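Local coordinates for F5/8 type C domain protein (Bacteroides ovatus, PDB 4ZRX) that probably hydrolyses alpha-L-fucosyl linkages in glycans, using a TIM-barrel domain that is accompanied by beta-sandwich domains, at residues E5-K10 / A27-P32; C103-A108 / I166-E171; I395-R400 / T449-Q454. All blocks are in the same frame, centred on the assembly; numbering follows the deposited sequence. Where two conformers were deposited one is given.

Contacts 1 and 3 form one neighbourhood: their centres are about 11 Å apart and their atoms touch. Ala28 O of contact 1 lies 3.0 Å from Arg400 NE of contact 3, a weak hydrogen bond, while Tyr7 CE1 packs 3.6 Å from Lys397 O. Together they join the N-terminal part of the chain to the beta-sandwich that follows the barrel. Contact 2 belongs to the barrel itself, with its centre about 37 Å from that of contact 1 and about 41 Å from that of contact 3, and touches neither. The ethanediol at contact 1 probably comes from the crystallisation liquor and is not evidence for a sugar site.

Contact 1 of 3, residues E5-K10 / A27-P32; sequences ENYYVK and AARLVP. With EDO (1,2-ethanediol), chain C.
Arg29 reaches across to Asn6 and Tyr8 with its guanidinium, and a short parallel backbone ladder continues the contact from Tyr8 to Lys10. The ladder is read from three hydrogen bonds. Tyr8 N donates to Arg29 O at 2.8 Å, and Tyr8 O accepts from Val31 N at 2.9 Å, so Tyr8 grips the residues flanking Leu30. One step on, Lys10 N donates to Val31 O at 2.8 Å, so Val31 in turn bonds to both neighbours of Val9, Tyr8 and Lys10.

The side-chain bonds belong to Arg29. A bend at its third torsion (chi3 -70°) turns the guanidinium so that its edge faces the Asn6 carbonyl, where NH1 donates to Asn6 O at 2.9 Å in a nearly straight bond (170°). The acceptor lies in the guanidinium plane, although the nitrogen stands above the plane of the Asn6 carbonyl. NH2 adds a longer bond to Tyr8 OH, 3.2 Å, with the oxygen tilted from the guanidinium plane; ring and guanidinium are turned 55° against each other, too steep for a parallel stack. NH2 also forms a salt bridge with Asp25 of the preceding helix 20-27, which gives the cation a second anchor.

Apolar contacts occupy both faces of the ladder. On one, Val31 CG1 lies 3.9 Å from Tyr7 CB, and Val31 CG2 meets Val9 CG2 at 4.0 Å. On the other, Leu30 CD1 packs against Tyr8 CB and also touches the Tyr8 carbonyl oxygen. Beyond the ladder, ethanediol O2 donates to Pro32 O at 2.6 Å.

Matched parallel bridges, Tyr8 with Leu30 and Val9 with Val31, define a two-stranded parallel beta-sheet, whose second strand begins at Leu30, the last residue of the type I turn from Ala27.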
# COMPACT_ATOMS: atom_id res chain seq x y z
N GLU A 5 -27.00 -25.76 -9.29
CA GLU A 5 -26.29 -24.56 -8.78
C GLU A 5 -25.78 -23.68 -9.89
O GLU A 5 -24.76 -24.02 -10.50
CB GLU A 5 -25.08 -24.98 -7.93
N ASN A 6 -26.38 -22.51 -10.08
CA ASN A 6 -25.90 -21.56 -11.08
C ASN A 6 -25.22 -20.31 -10.46
O ASN A 6 -25.53 -19.93 -9.34
CB ASN A 6 -27.04 -21.06 -11.95
CG ASN A 6 -28.10 -20.31 -11.15
OD1 ASN A 6 -28.81 -20.92 -10.33
ND2 ASN A 6 -28.21 -19.00 -11.37
N TYR A 7 -24.37 -19.70 -11.26
CA TYR A 7 -23.57 -18.55 -10.84
C TYR A 7 -23.74 -17.43 -11.84
O TYR A 7 -24.00 -17.66 -13.04
CB TYR A 7 -22.10 -18.94 -10.69
CG TYR A 7 -21.95 -20.11 -9.74
CD1 TYR A 7 -21.99 -19.93 -8.37
CD2 TYR A 7 -21.85 -21.42 -10.22
CE1 TYR A 7 -21.90 -21.00 -7.49
CE2 TYR A 7 -21.76 -22.50 -9.33
CZ TYR A 7 -21.78 -22.28 -7.98
OH TYR A 7 -21.75 -23.34 -7.15
N TYR A 8 -23.58 -16.21 -11.36
CA TYR A 8 -23.63 -15.02 -12.19
C TYR A 8 -22.23 -14.51 -12.39
O TYR A 8 -21.56 -14.14 -11.40
CB TYR A 8 -24.43 -13.93 -11.48
CG TYR A 8 -25.75 -14.44 -11.04
CD1 TYR A 8 -26.75 -14.73 -12.00
CD2 TYR A 8 -26.04 -14.66 -9.70
CE1 TYR A 8 -27.99 -15.20 -11.60
CE2 TYR A 8 -27.30 -15.16 -9.32
CZ TYR A 8 -28.25 -15.41 -10.27
OH TYR A 8 -29.47 -15.93 -9.85
N VAL A 9 -21.74 -14.49 -13.61
CA VAL A 9 -20.37 -14.03 -13.86
C VAL A 9 -20.35 -12.50 -13.90
O VAL A 9 -20.98 -11.90 -14.75
CB VAL A 9 -19.76 -14.64 -15.16
CG1 VAL A 9 -18.39 -14.16 -15.39
CG2 VAL A 9 -19.76 -16.16 -15.09
N LYS A 10 -19.60 -11.89 -12.94
CA LYS A 10 -19.22 -10.45 -12.92
C LYS A 10 -20.29 -9.45 -12.55
O LYS A 10 -19.98 -8.43 -11.91
CB LYS A 10 -18.50 -10.03 -14.22
CG LYS A 10 -17.79 -8.71 -14.15
CD LYS A 10 -17.00 -8.48 -15.45
CE LYS A 10 -16.56 -7.02 -15.63
NZ LYS A 10 -15.72 -6.90 -16.87
N ALA A 27 -26.39 -12.76 -4.43
CA ALA A 27 -25.06 -12.19 -4.12
C ALA A 27 -24.00 -13.28 -3.87
O ALA A 27 -22.85 -13.18 -4.28
CB ALA A 27 -25.15 -11.28 -2.87
N ALA A 28 -24.42 -14.34 -3.18
CA ALA A 28 -23.56 -15.44 -2.84
C ALA A 28 -23.07 -16.18 -4.07
O ALA A 28 -22.08 -16.92 -3.99
CB ALA A 28 -24.30 -16.42 -1.87
N ARG A 29 -23.77 -16.03 -5.19
CA ARG A 29 -23.42 -16.79 -6.38
C ARG A 29 -22.88 -15.94 -7.49
O ARG A 29 -22.81 -16.35 -8.64
CB ARG A 29 -24.65 -17.58 -6.84
CG ARG A 29 -25.01 -18.63 -5.83
CD ARG A 29 -26.24 -19.40 -6.25
NE ARG A 29 -27.43 -18.56 -6.16
CZ ARG A 29 -28.13 -18.10 -7.19
NH1 ARG A 29 -27.79 -18.36 -8.45
NH2 ARG A 29 -29.19 -17.34 -6.96
N LEU A 30 -22.44 -14.73 -7.12
CA LEU A 30 -21.77 -13.83 -8.03
C LEU A 30 -20.28 -14.14 -8.04
O LEU A 30 -19.67 -14.22 -6.98
CB LEU A 30 -22.01 -12.41 -7.59
CG LEU A 30 -21.27 -11.28 -8.30
CD1 LEU A 30 -21.71 -11.20 -9.76
CD2 LEU A 30 -21.55 -9.97 -7.61
N VAL A 31 -19.70 -14.33 -9.21
CA VAL A 31 -18.38 -14.90 -9.36
C VAL A 31 -17.50 -14.09 -10.35
O VAL A 31 -18.02 -13.43 -11.20
CB VAL A 31 -18.42 -16.38 -9.78
CG1 VAL A 31 -19.22 -17.16 -8.80
CG2 VAL A 31 -18.92 -16.55 -11.19
N PRO A 32 -16.16 -14.12 -10.19
CA PRO A 32 -15.26 -13.45 -11.16
C PRO A 32 -15.27 -14.09 -12.55
O PRO A 32 -15.57 -15.29 -12.70
CB PRO A 32 -13.84 -13.62 -10.53
CG PRO A 32 -14.00 -14.78 -9.54
CD PRO A 32 -15.41 -14.74 -9.08
C1 EDO C . -13.17 -18.06 -12.69
O1 EDO C . -13.59 -18.82 -13.83
C2 EDO C . -14.04 -18.35 -11.49
O2 EDO C . -15.25 -17.59 -11.47

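Contact 2 of 3, residues C103-A108 / I166-E171; sequences CLWPTA and IRQLTE
Glu171 fastens the loop carrying Trp105, Thr107 and Ala108 to helix 158-174, within the TIM-barrel fold of the fucosidase domain. The loop leaves barrel strand 91-97, and the helix follows the adjacent parallel strand 140-145, so the contact ties together two successive beta-alpha units.

Followed outward, Glu171 first meets the indole: its CB lies 3.7 Å from Trp105 NE1. CG is anti to the carbonyl carbon (chi1 -69°), and the chain runs on extended, carrying the carboxylate away from the helix into the loop. CD lies at the edge of the indole, in its plane, and the carboxylate stands almost perpendicular to the ring (89°). The two oxygens then divide the loop between them. OE1 accepts twice, from Trp105 NE1 at 2.9 Å and from Thr107 OG1 at 2.5 Å. Thr107 OG1, also hydrogen-bonded with Thr109 OG1, donates to the syn lone pair of OE1, whereas the indole nitrogen arrives from well above the carboxylate plane. These different approaches, together with the bond made by OE2, should fix the rotation of the carboxylate.

Gln168, one turn earlier on the helix, meets the same edge of the indole beside NE1, its CB in the ring plane and 3.9 Å from Trp105 CZ2. Its amide NE2 lies 3.6 Å from Cys103 SG, but its polar partners are Lys97, at OE1, and Thr109, at NE2. One face of the indole is packed by its own loop, with Cys103 CB and Thr107 CB both over it, offset toward the rim.

At the far oxygen, Ala108 N donates to Glu171 OE2 at 3.0 Å, in a bond of 163° that meets OE2 on its syn side, somewhat out of the carboxylate plane.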
# COMPACT_ATOMS: atom_id res chain seq x y z
N CYS A 103 4.60 10.59 -23.81
CA CYS A 103 4.55 9.16 -24.13
C CYS A 103 5.93 8.54 -24.11
O CYS A 103 6.85 9.04 -24.78
CB CYS A 103 3.90 8.94 -25.47
SG CYS A 103 2.22 9.51 -25.46
N LEU A 104 6.05 7.39 -23.42
CA LEU A 104 7.29 6.62 -23.36
C LEU A 104 7.62 5.71 -24.55
O LEU A 104 8.61 5.03 -24.53
CB LEU A 104 7.28 5.76 -22.07
CG LEU A 104 7.34 6.51 -20.75
CD1 LEU A 104 7.54 5.53 -19.64
CD2 LEU A 104 8.45 7.48 -20.74
N TRP A 105 6.79 5.74 -25.58
CA TRP A 105 6.99 5.02 -26.80
C TRP A 105 6.72 6.04 -27.95
O TRP A 105 5.98 7.04 -27.77
CB TRP A 105 6.04 3.84 -26.91
CG TRP A 105 4.61 4.19 -27.26
CD1 TRP A 105 3.99 3.89 -28.42
CD2 TRP A 105 3.59 4.77 -26.41
NE1 TRP A 105 2.71 4.34 -28.40
CE2 TRP A 105 2.43 4.87 -27.18
CE3 TRP A 105 3.56 5.25 -25.09
CZ2 TRP A 105 1.23 5.43 -26.70
CZ3 TRP A 105 2.39 5.87 -24.62
CH2 TRP A 105 1.24 5.93 -25.42
N PRO A 106 7.33 5.77 -29.11
CA PRO A 106 7.20 6.71 -30.25
C PRO A 106 5.86 6.56 -30.93
O PRO A 106 5.74 5.95 -32.03
CB PRO A 106 8.32 6.28 -31.20
CG PRO A 106 8.56 4.81 -30.89
CD PRO A 106 8.29 4.68 -29.37
N THR A 107 4.84 7.07 -30.29
CA THR A 107 3.48 7.03 -30.80
C THR A 107 3.34 7.82 -32.10
O THR A 107 3.93 8.87 -32.28
CB THR A 107 2.52 7.57 -29.74
OG1 THR A 107 1.17 7.54 -30.20
CG2 THR A 107 2.86 8.97 -29.30
N ALA A 108 2.46 7.36 -32.98
CA ALA A 108 2.10 8.12 -34.19
C ALA A 108 1.17 9.28 -33.84
O ALA A 108 0.88 10.13 -34.67
CB ALA A 108 1.39 7.19 -35.19
N ILE A 166 -7.80 6.07 -28.21
CA ILE A 166 -7.87 4.73 -28.74
C ILE A 166 -6.66 4.47 -29.58
O ILE A 166 -6.18 3.34 -29.60
CB ILE A 166 -9.23 4.50 -29.53
CG1 ILE A 166 -10.36 4.42 -28.50
CG2 ILE A 166 -9.18 3.22 -30.36
CD1 ILE A 166 -11.75 4.45 -29.11
N ARG A 167 -6.18 5.46 -30.37
CA ARG A 167 -5.00 5.19 -31.18
C ARG A 167 -3.80 4.92 -30.31
O ARG A 167 -3.05 3.99 -30.60
CB ARG A 167 -4.73 6.28 -32.21
CG ARG A 167 -5.61 6.13 -33.38
CD ARG A 167 -5.54 7.39 -34.25
NE ARG A 167 -4.18 7.79 -34.65
CZ ARG A 167 -3.72 9.04 -34.58
NH1 ARG A 167 -4.45 10.00 -34.04
NH2 ARG A 167 -2.51 9.34 -35.02
N GLN A 168 -3.63 5.67 -29.22
CA GLN A 168 -2.54 5.36 -28.26
C GLN A 168 -2.64 3.96 -27.63
O GLN A 168 -1.66 3.18 -27.57
CB GLN A 168 -2.49 6.40 -27.16
CG GLN A 168 -2.08 7.76 -27.68
CD GLN A 168 -1.83 8.79 -26.56
OE1 GLN A 168 -2.40 8.69 -25.46
NE2 GLN A 168 -1.08 9.82 -26.87
N LEU A 169 -3.85 3.65 -27.22
CA LEU A 169 -4.18 2.36 -26.58
C LEU A 169 -3.94 1.22 -27.52
O LEU A 169 -3.40 0.23 -27.16
CB LEU A 169 -5.59 2.41 -26.07
CG LEU A 169 -6.16 1.17 -25.37
CD1 LEU A 169 -5.38 0.91 -24.09
CD2 LEU A 169 -7.63 1.43 -25.11
N THR A 170 -4.35 1.39 -28.78
CA THR A 170 -4.16 0.37 -29.81
C THR A 170 -2.69 0.13 -30.05
O THR A 170 -2.27 -0.98 -30.14
CB THR A 170 -4.89 0.77 -31.10
OG1 THR A 170 -6.30 0.89 -30.82
CG2 THR A 170 -4.64 -0.24 -32.23
N GLU A 171 -1.86 1.17 -30.05
CA GLU A 171 -0.43 0.91 -30.18
C GLU A 171 0.11 0.03 -29.04
O GLU A 171 0.85 -0.98 -29.23
CB GLU A 171 0.35 2.23 -30.23
CG GLU A 171 0.11 2.99 -31.49
CD GLU A 171 0.56 4.44 -31.45
OE1 GLU A 171 0.71 5.04 -30.32
OE2 GLU A 171 0.71 4.99 -32.60

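Contact 3 of 3, residues I395-R400 / T449-Q454; sequences ITKGQR and TAYVSQ
Arg400 and Lys397 meet Thr449 and Tyr451 at one end of the beta-sandwich that follows the barrel. Strands 388-393 and 401-410 lie in different four-stranded antiparallel sheets, so the loop 395-400 is a crossing between them. Strand 450-458 neighbours 388-393 in the first sheet, and the contact thus fits the crossing against an adjacent strand.

Direct hydrogen bonding across the contact rests on Arg400. Its chain is extended from CG to NE, which brings NH1 to Thr449 O at 2.9 Å; that oxygen is tilted out of the guanidinium plane. The other side of the group turns back on its own loop: NH2 donates to Lys397 O at 2.9 Å, in the plane of that carbonyl, and NE makes a weak bond to the same oxygen and another to Ala28 O. One guanidinium therefore closes the loop upon itself and links it to the strand.

Flat-group packing is oblique. Tyr451 CE2 sits over one face of the guanidinium, 3.5 Å above its plane and offset toward the rim, yet the two planes are 47° apart, which rules out a parallel stack.

Lys397 supplies the aliphatic part. Its CD lies 3.9 Å from Tyr451 CD2, with the two side chains crossing at about a right angle. NZ continues outward to 5.1 Å from the ring centroid, close to the ring normal, at most a weak cation-pi attraction; its hydrogen bond is made to Tyr367 OH.

A water completes the link between arginine and tyrosine. Lying in the guanidinium plane at its edge, it accepts from Arg400 NH1 at 2.8 Å and is hydrogen-bonded to Tyr451 OH at 3.1 Å.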
# COMPACT_ATOMS: atom_id res chain seq x y z
N ILE A 395 -13.64 -18.85 -4.29
CA ILE A 395 -14.36 -17.72 -4.85
C ILE A 395 -14.89 -18.01 -6.25
O ILE A 395 -15.67 -17.22 -6.79
CB ILE A 395 -13.54 -16.41 -4.81
CG1 ILE A 395 -12.23 -16.59 -5.54
CG2 ILE A 395 -13.35 -15.97 -3.36
CD1 ILE A 395 -11.52 -15.28 -5.80
N THR A 396 -14.54 -19.16 -6.83
CA THR A 396 -15.21 -19.61 -8.07
C THR A 396 -16.66 -19.89 -7.88
O THR A 396 -17.37 -20.08 -8.87
CB THR A 396 -14.51 -20.86 -8.78
OG1 THR A 396 -14.74 -22.07 -8.04
CG2 THR A 396 -13.04 -20.63 -8.94
N LYS A 397 -17.12 -19.99 -6.62
CA LYS A 397 -18.49 -20.18 -6.30
C LYS A 397 -19.07 -19.02 -5.53
O LYS A 397 -20.19 -19.08 -5.04
CB LYS A 397 -18.62 -21.49 -5.52
CG LYS A 397 -18.13 -22.68 -6.30
CD LYS A 397 -18.38 -23.97 -5.58
CE LYS A 397 -17.85 -25.11 -6.46
NZ LYS A 397 -17.66 -26.34 -5.67
N GLY A 398 -18.31 -17.93 -5.40
CA GLY A 398 -18.81 -16.72 -4.77
C GLY A 398 -18.09 -16.37 -3.49
O GLY A 398 -17.31 -17.18 -2.94
N GLN A 399 -18.40 -15.18 -2.96
CA GLN A 399 -17.86 -14.75 -1.69
C GLN A 399 -18.95 -14.85 -0.65
O GLN A 399 -19.94 -14.17 -0.77
CB GLN A 399 -17.34 -13.29 -1.79
CG GLN A 399 -16.65 -12.90 -0.51
CD GLN A 399 -16.08 -11.53 -0.49
OE1 GLN A 399 -16.04 -10.84 -1.50
NE2 GLN A 399 -15.52 -11.18 0.64
N ARG A 400 -18.75 -15.64 0.41
CA ARG A 400 -19.86 -15.99 1.30
C ARG A 400 -19.62 -15.79 2.77
O ARG A 400 -20.56 -15.53 3.49
CB ARG A 400 -20.25 -17.45 1.05
CG ARG A 400 -20.62 -17.66 -0.42
CD ARG A 400 -21.09 -19.04 -0.68
NE ARG A 400 -21.46 -19.21 -2.09
CZ ARG A 400 -22.28 -20.15 -2.53
NH1 ARG A 400 -22.81 -21.06 -1.71
NH2 ARG A 400 -22.54 -20.22 -3.83
N THR A 449 -24.12 -21.65 1.73
CA THR A 449 -23.09 -22.52 2.26
C THR A 449 -21.71 -21.99 1.90
O THR A 449 -21.45 -21.76 0.72
CB THR A 449 -23.31 -23.93 1.72
OG1 THR A 449 -24.59 -24.38 2.15
CG2 THR A 449 -22.29 -24.90 2.26
N ALA A 450 -20.83 -21.80 2.89
CA ALA A 450 -19.46 -21.37 2.66
C ALA A 450 -18.60 -22.52 2.21
O ALA A 450 -18.81 -23.64 2.67
CB ALA A 450 -18.87 -20.81 3.94
N TYR A 451 -17.66 -22.24 1.34
CA TYR A 451 -16.69 -23.21 0.81
C TYR A 451 -15.27 -22.73 1.15
O TYR A 451 -14.77 -21.80 0.53
CB TYR A 451 -16.86 -23.35 -0.69
CG TYR A 451 -18.23 -23.80 -1.06
CD1 TYR A 451 -18.75 -24.99 -0.58
CD2 TYR A 451 -19.03 -23.04 -1.89
CE1 TYR A 451 -20.05 -25.38 -0.93
CE2 TYR A 451 -20.31 -23.42 -2.22
CZ TYR A 451 -20.81 -24.58 -1.74
OH TYR A 451 -22.10 -24.95 -2.07
N VAL A 452 -14.68 -23.29 2.19
CA VAL A 452 -13.33 -22.97 2.60
C VAL A 452 -12.39 -23.94 1.94
O VAL A 452 -12.48 -25.15 2.17
CB VAL A 452 -13.18 -23.03 4.12
CG1 VAL A 452 -11.76 -22.85 4.53
CG2 VAL A 452 -14.06 -21.98 4.77
N SER A 453 -11.49 -23.42 1.12
CA SER A 453 -10.59 -24.24 0.32
C SER A 453 -9.21 -24.43 0.89
O SER A 453 -8.49 -25.40 0.53
CB SER A 453 -10.49 -23.70 -1.11
OG SER A 453 -10.15 -22.34 -1.07
N GLN A 454 -8.80 -23.54 1.74
CA GLN A 454 -7.51 -23.74 2.43
C GLN A 454 -7.46 -23.05 3.77
O GLN A 454 -7.90 -21.91 3.92
CB GLN A 454 -6.33 -23.28 1.59
CG GLN A 454 -4.98 -23.65 2.27
CD GLN A 454 -3.71 -23.44 1.44
OE1 GLN A 454 -2.73 -24.10 1.70
NE2 GLN A 454 -3.70 -22.51 0.51
O HOH W 1 -24.58 -23.15 -2.11